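Local coordinates for protein EF0056 (Enterococcus faecalis, PDB 6ORI) that is a surface protein of undetermined function, its N-terminal region built from immunoglobulin-like beta domains and probably connected with biofilm formation, at residues D33-P38 / F211-V216; Y56-I61 / A335-I340; L246-N251 / D331-S336; G260-A265 / S320-D325; H283-D288 / P339-Y344. One frame throughout, in Å; residues are numbered along the deposited sequence. Where two conformers were deposited one is given.

In the fold
Contacts 1 and 2 join strands 31-38 and 50-59 of the ten-stranded N-terminal sheet to the C-terminal half, their centres about 12 Å apart. Contact 3, its centre about 7 Å from that of contact 2, pins the loop leading into strand 340-348 and shares Ala335 and Ser336 with contact 2. Contact 5 continues along that strand, inside the five-stranded sheet that contact 1 also reaches. Contact 4, in the four-stranded sheet, is the farthest from contacts 1 and 2, its centre about 22 Å from that of contact 1; it touches contact 5 through Ala265 and Tyr344. Along the chain contact 1 closes before contacts 3, 4 and 5 open, and these three lie within the later half.

Contact 1. Residues D33-P38 / F211-V216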
# COMPACT_ATOMS: atom_id res chain seq x y z
N ASP A 33 1.45 -7.63 8.40
CA ASP A 33 1.13 -7.33 7.02
C ASP A 33 -0.29 -7.73 6.68
O ASP A 33 -0.81 -8.74 7.17
CB ASP A 33 2.10 -8.04 6.08
CG ASP A 33 2.29 -7.34 4.75
OD1 ASP A 33 1.78 -6.21 4.52
OD2 ASP A 33 3.07 -7.89 3.93
N LEU A 34 -0.91 -6.89 5.86
CA LEU A 34 -2.22 -7.17 5.28
C LEU A 34 -2.27 -6.40 3.98
O LEU A 34 -2.08 -5.19 3.96
CB LEU A 34 -3.32 -6.73 6.24
CG LEU A 34 -4.75 -7.03 5.83
CD1 LEU A 34 -4.99 -8.52 5.72
CD2 LEU A 34 -5.71 -6.39 6.83
N GLN A 35 -2.47 -7.10 2.87
CA GLN A 35 -2.48 -6.48 1.55
C GLN A 35 -3.60 -7.02 0.70
O GLN A 35 -3.97 -8.19 0.81
CB GLN A 35 -1.18 -6.76 0.82
CG GLN A 35 0.08 -6.33 1.51
CD GLN A 35 0.26 -4.85 1.54
OE1 GLN A 35 -0.28 -4.11 0.71
NE2 GLN A 35 0.99 -4.39 2.51
N PHE A 36 -4.14 -6.14 -0.15
CA PHE A 36 -5.15 -6.46 -1.16
C PHE A 36 -4.52 -6.26 -2.51
O PHE A 36 -4.05 -5.17 -2.83
CB PHE A 36 -6.35 -5.53 -0.99
CG PHE A 36 -7.45 -5.71 -2.00
CD1 PHE A 36 -8.32 -6.79 -1.96
CD2 PHE A 36 -7.62 -4.77 -2.99
CE1 PHE A 36 -9.33 -6.91 -2.89
CE2 PHE A 36 -8.64 -4.91 -3.91
CZ PHE A 36 -9.47 -5.98 -3.86
N ASN A 37 -4.48 -7.33 -3.31
CA ASN A 37 -3.77 -7.30 -4.58
C ASN A 37 -4.70 -7.69 -5.73
O ASN A 37 -4.80 -8.86 -6.09
CB ASN A 37 -2.56 -8.22 -4.57
CG ASN A 37 -1.77 -8.14 -5.87
OD1 ASN A 37 -1.88 -7.17 -6.60
ND2 ASN A 37 -1.02 -9.17 -6.16
N PRO A 38 -5.38 -6.70 -6.31
CA PRO A 38 -6.28 -6.95 -7.45
C PRO A 38 -5.55 -6.91 -8.78
O PRO A 38 -4.54 -6.17 -8.93
CB PRO A 38 -7.25 -5.75 -7.36
CG PRO A 38 -6.39 -4.63 -6.87
CD PRO A 38 -5.37 -5.28 -5.93
N PHE A 211 10.11 -11.68 -3.52
CA PHE A 211 9.06 -10.77 -3.09
C PHE A 211 7.73 -11.16 -3.68
O PHE A 211 7.65 -11.63 -4.82
CB PHE A 211 9.43 -9.34 -3.45
CG PHE A 211 10.60 -8.86 -2.68
CD1 PHE A 211 10.44 -8.42 -1.39
CD2 PHE A 211 11.87 -8.88 -3.21
CE1 PHE A 211 11.51 -7.99 -0.64
CE2 PHE A 211 12.94 -8.48 -2.46
CZ PHE A 211 12.76 -8.04 -1.17
N LYS A 212 6.68 -10.98 -2.88
CA LYS A 212 5.32 -11.29 -3.28
C LYS A 212 4.54 -10.07 -3.74
O LYS A 212 3.70 -10.16 -4.62
CB LYS A 212 4.62 -11.97 -2.11
CG LYS A 212 3.30 -12.60 -2.50
CD LYS A 212 2.50 -13.11 -1.33
CE LYS A 212 3.18 -14.25 -0.62
NZ LYS A 212 3.39 -15.47 -1.46
N HIS A 213 4.82 -8.91 -3.15
CA HIS A 213 4.02 -7.72 -3.41
C HIS A 213 4.76 -6.47 -2.95
O HIS A 213 5.56 -6.51 -2.02
CB HIS A 213 2.69 -7.86 -2.65
CG HIS A 213 1.66 -6.83 -2.99
ND1 HIS A 213 1.03 -6.76 -4.21
CD2 HIS A 213 1.14 -5.83 -2.25
CE1 HIS A 213 0.16 -5.77 -4.20
NE2 HIS A 213 0.20 -5.19 -3.02
N GLY A 214 4.48 -5.37 -3.63
CA GLY A 214 4.93 -4.06 -3.24
C GLY A 214 3.73 -3.13 -3.20
O GLY A 214 2.81 -3.24 -4.02
N SER A 215 3.75 -2.20 -2.26
CA SER A 215 2.70 -1.23 -2.12
C SER A 215 3.30 0.09 -1.71
O SER A 215 4.40 0.15 -1.17
CB SER A 215 1.65 -1.69 -1.10
OG SER A 215 2.25 -2.00 0.14
N VAL A 216 2.58 1.17 -2.00
CA VAL A 216 2.94 2.49 -1.53
C VAL A 216 1.73 3.14 -0.86
O VAL A 216 0.71 3.36 -1.52
CB VAL A 216 3.45 3.36 -2.69
CG1 VAL A 216 3.64 4.80 -2.24
CG2 VAL A 216 4.76 2.83 -3.21
O HOH W 1 -1.98 -3.44 -3.11
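His213 reaches from strand 211-221 to lie between Gln35 and Asn37 of strand 31-38. Gln35 shows the fit atom by atom. Its CB lies 4.0 Å from His213 CD2, and CG stays beside the same ring carbon. Bent at chi2 (-71°), the chain then turns its amide toward Ser215, with CD 3.7 Å from Ser215 OG. At the tip OE1 and Ser215 OG are 3.3 Å apart, a weak hydrogen bond at best, while NE2 gives Asp33 OD1 a straight one of 2.8 Å, nearly in the amide plane and on the carboxylate's syn lone pair; this holds the amide's rotation. The two strands run at 94° to each other, and they belong to different sheets, the N-terminal one and the five-stranded one, so side chains and water do the joining here. Lys212 and His213 form a classic beta bulge opposite Thr247. The imidazole extends with CG anti to the backbone N (chi1 -170°), which carries NE2 out to a water 2.8 Å away in the ring plane; that water donates to Phe36 O at 2.7 Å. Past the ring slides the Asn37 amide, its CG 3.5 Å from His213 CE1 and its ND2 bonded to Tyr56 OH.

Contact 2. Residues Y56-I61 / A335-I340; sequences YGKHNI and ASPRPI
An ST turn at Ser336 to Arg338, just ahead of strand 340-348, receives the side chain of Lys58 from strand 50-59. Ser336 OG takes the N-H of Arg338 at 3.1 Å, which fixes the curve of the backbone around Pro337. Lys58 goes out nearly straight, CG anti to the backbone N (chi1 175°), and bends only at its last torsion. Its methylenes lie against the turn: CD is 3.6 Å from Pro337 O and CE 3.8 Å from Arg338 CA, while the aliphatic tail crosses the proline ring at about a right angle. In this way the N-terminal sheet meets the loop before strand 340-348 of the five-stranded sheet, and no direct hydrogen bond passes between the two segments. The ammonium is spent on its own side of the contact: NZ donates to His59 O at 3.1 Å from above the carbonyl plane, and to Thr132 O. Further along, the Asn60 amide meets the Arg338 methylenes, ND2 4.0 Å from Arg338 CD; its plane is turned 80° from that of the guanidinium. That amide is held by Ser32 and by Lys289 O. Lys58 NZ and Arg338 NE, probably both charged, stay 6.7 Å apart.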
# COMPACT_ATOMS: atom_id res chain seq x y z
N TYR A 56 -3.03 -10.95 1.09
CA TYR A 56 -1.85 -11.42 1.80
C TYR A 56 -1.94 -11.00 3.25
O TYR A 56 -2.42 -9.91 3.57
CB TYR A 56 -0.55 -10.87 1.18
CG TYR A 56 -0.51 -11.07 -0.31
CD1 TYR A 56 -0.83 -12.29 -0.88
CD2 TYR A 56 -0.19 -10.03 -1.17
CE1 TYR A 56 -0.85 -12.45 -2.26
CE2 TYR A 56 -0.22 -10.19 -2.53
CZ TYR A 56 -0.53 -11.40 -3.07
OH TYR A 56 -0.57 -11.52 -4.44
N GLY A 57 -1.47 -11.86 4.14
CA GLY A 57 -1.48 -11.58 5.55
C GLY A 57 -0.30 -12.20 6.24
O GLY A 57 0.16 -13.27 5.84
N LYS A 58 0.21 -11.52 7.26
CA LYS A 58 1.27 -12.10 8.06
C LYS A 58 1.16 -11.59 9.48
O LYS A 58 0.92 -10.38 9.74
CB LYS A 58 2.66 -11.79 7.49
CG LYS A 58 3.71 -12.33 8.45
CD LYS A 58 5.09 -12.19 7.98
CE LYS A 58 6.09 -12.42 9.11
NZ LYS A 58 5.80 -13.60 9.96
N HIS A 59 1.39 -12.50 10.41
CA HIS A 59 1.55 -12.15 11.83
C HIS A 59 2.76 -12.87 12.40
O HIS A 59 3.31 -13.80 11.80
CB HIS A 59 0.27 -12.38 12.63
CG HIS A 59 -0.30 -13.75 12.50
ND1 HIS A 59 -1.04 -14.13 11.41
CD2 HIS A 59 -0.22 -14.82 13.31
CE1 HIS A 59 -1.40 -15.39 11.55
NE2 HIS A 59 -0.90 -15.84 12.69
N ASN A 60 3.21 -12.38 13.55
CA ASN A 60 4.54 -12.72 14.05
C ASN A 60 4.49 -13.55 15.32
O ASN A 60 5.51 -14.16 15.69
CB ASN A 60 5.34 -11.45 14.35
CG ASN A 60 5.45 -10.52 13.16
OD1 ASN A 60 5.23 -10.91 12.01
ND2 ASN A 60 5.80 -9.27 13.44
N ILE A 61 3.32 -13.59 15.95
CA ILE A 61 3.07 -14.37 17.17
C ILE A 61 1.72 -15.04 16.96
O ILE A 61 0.82 -14.44 16.37
CB ILE A 61 3.01 -13.45 18.41
CG1 ILE A 61 4.35 -12.73 18.63
CG2 ILE A 61 2.64 -14.23 19.67
CD1 ILE A 61 5.52 -13.67 18.89
N ALA A 335 16.93 -12.49 6.64
CA ALA A 335 16.70 -13.88 7.06
C ALA A 335 15.38 -14.08 7.81
O ALA A 335 15.13 -15.16 8.34
CB ALA A 335 17.87 -14.39 7.87
N SER A 336 14.53 -13.06 7.81
CA SER A 336 13.21 -13.12 8.44
C SER A 336 12.12 -12.97 7.37
O SER A 336 12.35 -12.30 6.37
CB SER A 336 13.05 -11.98 9.43
OG SER A 336 11.72 -11.89 9.95
N PRO A 337 10.95 -13.58 7.58
CA PRO A 337 9.85 -13.39 6.65
C PRO A 337 9.11 -12.09 6.85
O PRO A 337 8.15 -11.84 6.12
CB PRO A 337 8.93 -14.59 6.96
CG PRO A 337 9.19 -14.90 8.37
CD PRO A 337 10.66 -14.64 8.57
N ARG A 338 9.51 -11.29 7.83
CA ARG A 338 8.83 -10.03 8.09
C ARG A 338 8.99 -9.07 6.92
O ARG A 338 9.99 -9.10 6.19
CB ARG A 338 9.34 -9.38 9.37
CG ARG A 338 8.87 -10.07 10.63
CD ARG A 338 9.46 -9.48 11.91
NE ARG A 338 10.90 -9.75 12.03
CZ ARG A 338 11.87 -8.89 11.75
NH1 ARG A 338 11.61 -7.66 11.34
NH2 ARG A 338 13.13 -9.29 11.88
N PRO A 339 8.01 -8.18 6.74
CA PRO A 339 8.06 -7.24 5.61
C PRO A 339 9.04 -6.11 5.85
O PRO A 339 9.58 -5.92 6.95
CB PRO A 339 6.64 -6.67 5.56
CG PRO A 339 6.14 -6.82 6.96
CD PRO A 339 6.75 -8.09 7.49
N ILE A 340 9.27 -5.38 4.78
CA ILE A 340 10.19 -4.25 4.75
C ILE A 340 9.41 -2.98 4.47
O ILE A 340 8.51 -2.97 3.63
CB ILE A 340 11.21 -4.46 3.62
CG1 ILE A 340 12.05 -5.72 3.90
CG2 ILE A 340 12.05 -3.21 3.40
CD1 ILE A 340 12.82 -6.23 2.72

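Contact 3. Residues L246-N251 / D331-S336; sequences LTKEKN and DFANAS
Lys248 NZ is gripped by main-chain oxygens of the loop 331-336: it donates to Phe332 O at 2.7 Å and to Ser336 O at 2.7 Å, each met almost end-on to the carbonyl, and weakly to Ala333 O. The lysine chain is extended beyond CG, and its methylenes follow the ammonium in, CE lying 3.3 Å from Phe332 O. Counting Phe252 O, four carbonyl oxygens compete for three N-H, which fits the weak bond to Ala333 O; the cluster would be expected to stabilise the positive charge. Asp331 OD1 accepts the N-H of Ala333 in an Asx turn, and a type II beta turn runs from Ala333 to Ser336, closed by Ser336 N donating to Ala333 O at 3.0 Å. The lysine thus anchors the loop before strand 340-348 to the end of strand 239-248, its neighbour in the five-stranded sheet. Farther out, Asn251 has CG between the backbone N and the carbonyl carbon (chi1 64°), which sets ND2 over Ala335 O at 3.3 Å, above the carbonyl plane. Two CA-H...O contacts knit the backbones there, Ala335 CA to Asn251 O at 3.2 Å and Asn251 CA to Ser336 O at 3.4 Å. Phe332, meanwhile, stacks on Tyr254.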
# COMPACT_ATOMS: atom_id res chain seq x y z
N LEU A 246 7.26 -3.80 1.24
CA LEU A 246 7.58 -5.01 0.50
C LEU A 246 7.17 -6.22 1.30
O LEU A 246 7.60 -6.39 2.45
CB LEU A 246 9.07 -5.07 0.17
CG LEU A 246 9.58 -3.88 -0.63
CD1 LEU A 246 11.07 -4.00 -0.79
CD2 LEU A 246 8.94 -3.82 -1.97
N THR A 247 6.31 -7.03 0.70
CA THR A 247 5.82 -8.28 1.27
C THR A 247 6.69 -9.39 0.70
O THR A 247 6.75 -9.55 -0.53
CB THR A 247 4.37 -8.47 0.83
OG1 THR A 247 3.57 -7.37 1.31
CG2 THR A 247 3.81 -9.81 1.27
N LYS A 248 7.35 -10.15 1.55
CA LYS A 248 8.22 -11.21 1.08
C LYS A 248 7.48 -12.49 0.72
O LYS A 248 6.37 -12.74 1.19
CB LYS A 248 9.25 -11.54 2.15
CG LYS A 248 10.21 -10.40 2.46
CD LYS A 248 11.26 -10.85 3.51
CE LYS A 248 12.20 -9.74 3.89
NZ LYS A 248 13.28 -10.27 4.78
N GLU A 249 8.12 -13.30 -0.10
CA GLU A 249 7.65 -14.64 -0.40
C GLU A 249 8.10 -15.61 0.69
O GLU A 249 7.31 -16.41 1.19
CB GLU A 249 8.20 -15.05 -1.77
CG GLU A 249 7.74 -16.42 -2.25
CD GLU A 249 6.28 -16.45 -2.62
OE1 GLU A 249 5.67 -15.36 -2.82
OE2 GLU A 249 5.73 -17.57 -2.71
N LYS A 250 9.38 -15.53 1.06
CA LYS A 250 9.97 -16.38 2.11
C LYS A 250 10.72 -15.46 3.11
O LYS A 250 10.11 -14.56 3.66
CB LYS A 250 10.88 -17.44 1.49
CG LYS A 250 10.17 -18.42 0.58
CD LYS A 250 9.41 -19.45 1.36
CE LYS A 250 9.68 -20.87 0.84
NZ LYS A 250 9.58 -20.98 -0.64
N ASN A 251 12.03 -15.67 3.30
CA ASN A 251 12.78 -14.96 4.33
C ASN A 251 14.06 -14.33 3.75
O ASN A 251 15.16 -14.50 4.29
CB ASN A 251 13.13 -15.91 5.50
CG ASN A 251 14.04 -17.03 5.09
OD1 ASN A 251 14.01 -17.49 3.96
ND2 ASN A 251 14.90 -17.44 6.00
N ASP A 331 16.26 -1.51 6.09
CA ASP A 331 16.23 -2.67 6.96
C ASP A 331 15.49 -3.76 6.19
O ASP A 331 14.27 -3.73 6.04
CB ASP A 331 15.58 -2.36 8.31
CG ASP A 331 15.73 -3.50 9.30
OD1 ASP A 331 15.78 -4.67 8.87
OD2 ASP A 331 15.80 -3.23 10.51
N PHE A 332 16.24 -4.71 5.66
CA PHE A 332 15.67 -5.78 4.86
C PHE A 332 15.08 -6.90 5.70
O PHE A 332 14.59 -7.89 5.14
CB PHE A 332 16.73 -6.38 3.94
CG PHE A 332 17.00 -5.57 2.70
CD1 PHE A 332 16.28 -5.78 1.54
CD2 PHE A 332 18.00 -4.60 2.69
CE1 PHE A 332 16.54 -5.06 0.39
CE2 PHE A 332 18.24 -3.87 1.54
CZ PHE A 332 17.50 -4.11 0.41
N ALA A 333 15.12 -6.76 7.03
CA ALA A 333 14.67 -7.84 7.92
C ALA A 333 15.38 -9.12 7.49
O ALA A 333 14.72 -10.14 7.23
CB ALA A 333 13.14 -7.98 7.87
N ASN A 334 16.71 -9.08 7.38
CA ASN A 334 17.47 -10.15 6.78
C ASN A 334 17.20 -11.48 7.47
O ASN A 334 17.22 -11.57 8.71
CB ASN A 334 18.99 -9.88 6.79
CG ASN A 334 19.44 -8.81 5.77
OD1 ASN A 334 18.94 -8.70 4.64
ND2 ASN A 334 20.44 -8.04 6.18
N ALA A 335 16.93 -12.49 6.64
CA ALA A 335 16.70 -13.88 7.06
C ALA A 335 15.38 -14.08 7.81
O ALA A 335 15.13 -15.16 8.34
CB ALA A 335 17.87 -14.39 7.87
N SER A 336 14.53 -13.06 7.81
CA SER A 336 13.21 -13.12 8.44
C SER A 336 12.12 -12.97 7.37
O SER A 336 12.35 -12.30 6.37
CB SER A 336 13.05 -11.98 9.43
OG SER A 336 11.72 -11.89 9.95

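Contact 4. Residues G260-A265 / S320-D325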
# COMPACT_ATOMS: atom_id res chain seq x y z
N GLY A 260 22.99 -9.05 -8.72
CA GLY A 260 22.83 -7.82 -9.47
C GLY A 260 22.99 -6.60 -8.58
O GLY A 260 22.39 -5.56 -8.81
N THR A 261 23.84 -6.74 -7.57
CA THR A 261 24.11 -5.70 -6.60
C THR A 261 25.11 -4.67 -7.11
O THR A 261 25.91 -4.96 -8.01
CB THR A 261 24.63 -6.35 -5.32
OG1 THR A 261 25.67 -7.28 -5.65
CG2 THR A 261 23.51 -7.09 -4.59
N PRO A 262 25.10 -3.47 -6.53
CA PRO A 262 24.15 -3.05 -5.51
C PRO A 262 22.80 -2.69 -6.11
O PRO A 262 22.67 -2.15 -7.20
CB PRO A 262 24.84 -1.83 -4.89
CG PRO A 262 25.59 -1.23 -6.05
CD PRO A 262 26.07 -2.40 -6.86
N TRP A 263 21.77 -3.00 -5.34
CA TRP A 263 20.43 -2.59 -5.74
C TRP A 263 20.21 -1.11 -5.47
O TRP A 263 20.94 -0.49 -4.68
CB TRP A 263 19.37 -3.37 -4.97
CG TRP A 263 19.24 -4.82 -5.34
CD1 TRP A 263 20.01 -5.54 -6.21
CD2 TRP A 263 18.26 -5.71 -4.82
NE1 TRP A 263 19.55 -6.85 -6.26
CE2 TRP A 263 18.49 -6.97 -5.41
CE3 TRP A 263 17.21 -5.57 -3.91
CZ2 TRP A 263 17.69 -8.07 -5.12
CZ3 TRP A 263 16.43 -6.67 -3.61
CH2 TRP A 263 16.69 -7.91 -4.22
N TYR A 264 19.19 -0.58 -6.14
CA TYR A 264 18.76 0.80 -5.96
C TYR A 264 17.36 0.85 -5.41
O TYR A 264 16.50 0.04 -5.81
CB TYR A 264 18.79 1.56 -7.29
CG TYR A 264 20.18 1.89 -7.77
CD1 TYR A 264 21.07 0.87 -8.10
CD2 TYR A 264 20.63 3.19 -7.83
CE1 TYR A 264 22.36 1.15 -8.54
CE2 TYR A 264 21.92 3.48 -8.29
CZ TYR A 264 22.78 2.45 -8.62
OH TYR A 264 24.07 2.73 -9.05
N ALA A 265 17.14 1.78 -4.50
CA ALA A 265 15.81 2.18 -4.05
C ALA A 265 15.36 3.30 -4.97
O ALA A 265 16.09 4.28 -5.16
CB ALA A 265 15.90 2.65 -2.60
N SER A 320 16.70 7.88 -7.35
CA SER A 320 17.15 6.62 -6.83
C SER A 320 18.38 6.81 -6.00
O SER A 320 19.05 7.83 -6.09
CB SER A 320 17.41 5.63 -7.96
OG SER A 320 18.54 6.01 -8.73
N ILE A 321 18.66 5.82 -5.17
CA ILE A 321 19.84 5.81 -4.32
C ILE A 321 20.31 4.39 -4.16
O ILE A 321 19.52 3.46 -4.17
CB ILE A 321 19.59 6.48 -2.97
CG1 ILE A 321 20.93 6.62 -2.20
CG2 ILE A 321 18.49 5.74 -2.20
CD1 ILE A 321 20.90 7.64 -1.11
N THR A 322 21.62 4.24 -4.07
CA THR A 322 22.23 2.96 -3.76
C THR A 322 23.27 3.15 -2.65
O THR A 322 23.53 4.27 -2.19
CB THR A 322 22.84 2.31 -4.99
OG1 THR A 322 23.20 0.96 -4.67
CG2 THR A 322 24.08 3.02 -5.46
N ASP A 323 23.90 2.04 -2.28
CA ASP A 323 25.02 2.03 -1.36
C ASP A 323 25.77 0.74 -1.61
O ASP A 323 25.19 -0.27 -1.98
CB ASP A 323 24.55 2.08 0.10
CG ASP A 323 25.67 2.48 1.06
OD1 ASP A 323 26.44 1.60 1.49
OD2 ASP A 323 25.85 3.69 1.35
N ASN A 324 27.08 0.75 -1.40
CA ASN A 324 27.84 -0.49 -1.52
C ASN A 324 27.47 -1.51 -0.47
O ASN A 324 27.76 -2.68 -0.64
CB ASN A 324 29.35 -0.21 -1.56
CG ASN A 324 29.74 0.60 -2.78
OD1 ASN A 324 30.20 1.75 -2.68
ND2 ASN A 324 29.49 0.04 -3.93
N ASP A 325 26.79 -1.06 0.58
CA ASP A 325 26.07 -1.95 1.49
C ASP A 325 24.68 -1.36 1.75
O ASP A 325 24.49 -0.56 2.67
CB ASP A 325 26.80 -2.21 2.80
CG ASP A 325 26.04 -3.15 3.70
OD1 ASP A 325 24.95 -3.63 3.31
OD2 ASP A 325 26.54 -3.43 4.82
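Ala265 and Ile321 form an antiparallel hydrogen-bonded pair, Ala265 N giving to Ile321 O at 2.9 Å and Ile321 N returning to Ala265 O at 3.0 Å, where strands 264-269 and 318-322 run side by side in the four-stranded sheet. On one face of the sheet Thr322 lies over the Tyr264 ring. Its CB sits 3.5 Å from the ring centroid and only 6° off the normal, a well-centred CH-pi contact, and the methyl CG2 leans toward the phenol end, 3.5 Å from Tyr264 CZ. The first torsion of Thr322 (chi1 -170°) turns OG1 anti to the backbone N and sends it the other way, to Trp263 O at 2.7 Å; the donor approaches from above that carbonyl plane. One threonine therefore uses its carbon branch on an aromatic face and its hydroxyl on the backbone. Pro262, which follows a cis peptide bond, packs against the same hydroxyl, its CB 3.2 Å from Thr322 OG1, and also touches Asp323 O. On the other face Ala265 CB meets Ile321 CG2 at 4.1 Å, and both residues rest on Met282 of the five-stranded sheet, consistent with the two layers of a beta sandwich. Farther on, an Asx turn, Asp323 OD1 taking the N-H of Asp325, leads the chain away. Chemically, Thr322 adds a side-chain bond to the backbone next to the Ala265-Ile321 pair: its hydroxyl donates a hydrogen bond to Trp263 O, and its hydrocarbon part holds the Tyr264 ring against the outermost strand.

Contact 5. Residues H283-D288 / P339-Y344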
# COMPACT_ATOMS: atom_id res chain seq x y z
N HIS A 283 14.14 7.40 5.27
CA HIS A 283 14.18 6.86 6.63
C HIS A 283 14.20 5.35 6.60
O HIS A 283 13.52 4.73 5.77
CB HIS A 283 12.95 7.29 7.44
CG HIS A 283 12.90 8.76 7.74
ND1 HIS A 283 12.02 9.30 8.66
CD2 HIS A 283 13.62 9.80 7.27
CE1 HIS A 283 12.19 10.61 8.72
NE2 HIS A 283 13.17 10.94 7.89
N MET A 284 14.93 4.78 7.54
CA MET A 284 14.91 3.36 7.81
C MET A 284 13.83 3.09 8.84
O MET A 284 13.75 3.80 9.86
CB MET A 284 16.26 2.93 8.35
CG MET A 284 16.32 1.45 8.66
SD MET A 284 17.89 0.88 9.32
CE MET A 284 18.88 0.84 7.83
N VAL A 285 13.01 2.08 8.57
CA VAL A 285 11.89 1.68 9.41
C VAL A 285 11.98 0.18 9.67
O VAL A 285 12.49 -0.56 8.85
CB VAL A 285 10.56 2.02 8.69
CG1 VAL A 285 9.35 1.63 9.53
CG2 VAL A 285 10.48 3.51 8.33
N GLN A 286 11.44 -0.27 10.79
CA GLN A 286 11.53 -1.66 11.17
C GLN A 286 10.16 -2.25 11.46
O GLN A 286 9.35 -1.65 12.19
CB GLN A 286 12.43 -1.78 12.40
CG GLN A 286 13.47 -0.68 12.43
CD GLN A 286 14.80 -1.14 12.97
OE1 GLN A 286 14.87 -1.83 13.99
NE2 GLN A 286 15.88 -0.78 12.28
N ALA A 287 9.90 -3.41 10.87
CA ALA A 287 8.71 -4.21 11.20
C ALA A 287 9.01 -5.06 12.43
O ALA A 287 9.63 -6.12 12.32
CB ALA A 287 8.33 -5.11 10.00
N ASP A 288 8.58 -4.59 13.60
CA ASP A 288 8.90 -5.25 14.86
C ASP A 288 8.25 -6.63 14.94
O ASP A 288 7.13 -6.82 14.47
CB ASP A 288 8.41 -4.41 16.05
CG ASP A 288 8.69 -2.93 15.88
OD1 ASP A 288 7.95 -2.28 15.11
OD2 ASP A 288 9.63 -2.42 16.53
N PRO A 339 8.01 -8.18 6.74
CA PRO A 339 8.06 -7.24 5.61
C PRO A 339 9.04 -6.11 5.85
O PRO A 339 9.58 -5.92 6.95
CB PRO A 339 6.64 -6.67 5.56
CG PRO A 339 6.14 -6.82 6.96
CD PRO A 339 6.75 -8.09 7.49
N ILE A 340 9.27 -5.38 4.78
CA ILE A 340 10.19 -4.25 4.75
C ILE A 340 9.41 -2.98 4.47
O ILE A 340 8.51 -2.97 3.63
CB ILE A 340 11.21 -4.46 3.62
CG1 ILE A 340 12.05 -5.72 3.90
CG2 ILE A 340 12.05 -3.21 3.40
CD1 ILE A 340 12.82 -6.23 2.72
N VAL A 341 9.75 -1.90 5.15
CA VAL A 341 9.19 -0.59 4.87
C VAL A 341 10.34 0.37 4.61
O VAL A 341 11.24 0.49 5.46
CB VAL A 341 8.32 -0.06 6.03
CG1 VAL A 341 7.83 1.34 5.75
CG2 VAL A 341 7.13 -0.97 6.24
N VAL A 342 10.31 1.01 3.44
CA VAL A 342 11.24 2.07 3.05
C VAL A 342 10.41 3.33 3.06
O VAL A 342 9.37 3.39 2.42
CB VAL A 342 11.80 1.80 1.64
CG1 VAL A 342 12.75 2.92 1.20
CG2 VAL A 342 12.51 0.44 1.60
N ARG A 343 10.85 4.34 3.80
CA ARG A 343 10.07 5.55 3.97
C ARG A 343 10.74 6.74 3.29
O ARG A 343 11.95 6.99 3.50
CB ARG A 343 9.84 5.82 5.47
CG ARG A 343 9.22 7.17 5.74
CD ARG A 343 8.74 7.24 7.16
NE ARG A 343 7.66 6.28 7.38
CZ ARG A 343 7.34 5.72 8.55
NH1 ARG A 343 8.02 6.01 9.64
NH2 ARG A 343 6.35 4.84 8.60
N TYR A 344 9.97 7.49 2.51
CA TYR A 344 10.42 8.73 1.90
C TYR A 344 9.61 9.89 2.44
O TYR A 344 8.36 9.83 2.52
CB TYR A 344 10.28 8.64 0.38
CG TYR A 344 11.02 7.48 -0.21
CD1 TYR A 344 12.41 7.47 -0.25
CD2 TYR A 344 10.35 6.40 -0.77
CE1 TYR A 344 13.10 6.45 -0.77
CE2 TYR A 344 11.06 5.33 -1.31
CZ TYR A 344 12.43 5.38 -1.32
OH TYR A 344 13.20 4.38 -1.84
O HOH W 2 10.16 7.78 10.18
O HOH W 3 13.92 0.46 6.02
O HOH W 4 12.07 -2.43 6.98
O HOH W 5 11.36 -4.55 8.49
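Val285 packs on Val341, while their backbones are joined through water rather than directly. Val285 has CG1 anti to its backbone N (chi1 -180°) and CG2 anti to its carbonyl carbon, and this splits its work: CG1 lies 4.0 Å from Val341 CB, while CG2 rests 3.7 Å above one face of the Arg343 guanidinium, offset toward the rim. Arg343 comes to that methyl because its chain, nearly straight through chi2, bends at chi3 (-65°) and brings the guanidinium under CG2. The charged end has other partners, a salt bridge from NE to Asp243 and a hydrogen bond from NH2 to Val294 O. Beside it the His283 ring stands at 67° to the guanidinium plane; its ND1 shares a water with Arg343 NH1, 2.8 Å from each and in the plane of both groups, and its NE2 bonds to Gln281. At this end the backbones pair directly and antiparallel: His283 N donates to Arg343 O at 2.8 Å, and Arg343 N returns a weak bond to His283 O. Farther along, the two segments draw apart. One water takes the N-H of Val285 and lies 2.7 Å from Val341 O; another takes the N-H of Val341 and lies 2.7 Å from Val285 O. A third joins Ala287 N to Pro339 O, where Ala287 CB lies 3.4 Å from Pro339 O and against Pro339 CG. Strand 340-348 is central in the five-stranded sheet, between 277-284 and 239-248; Pro339 also touches Ser32 and Asp33 of strand 31-38, in the N-terminal sheet.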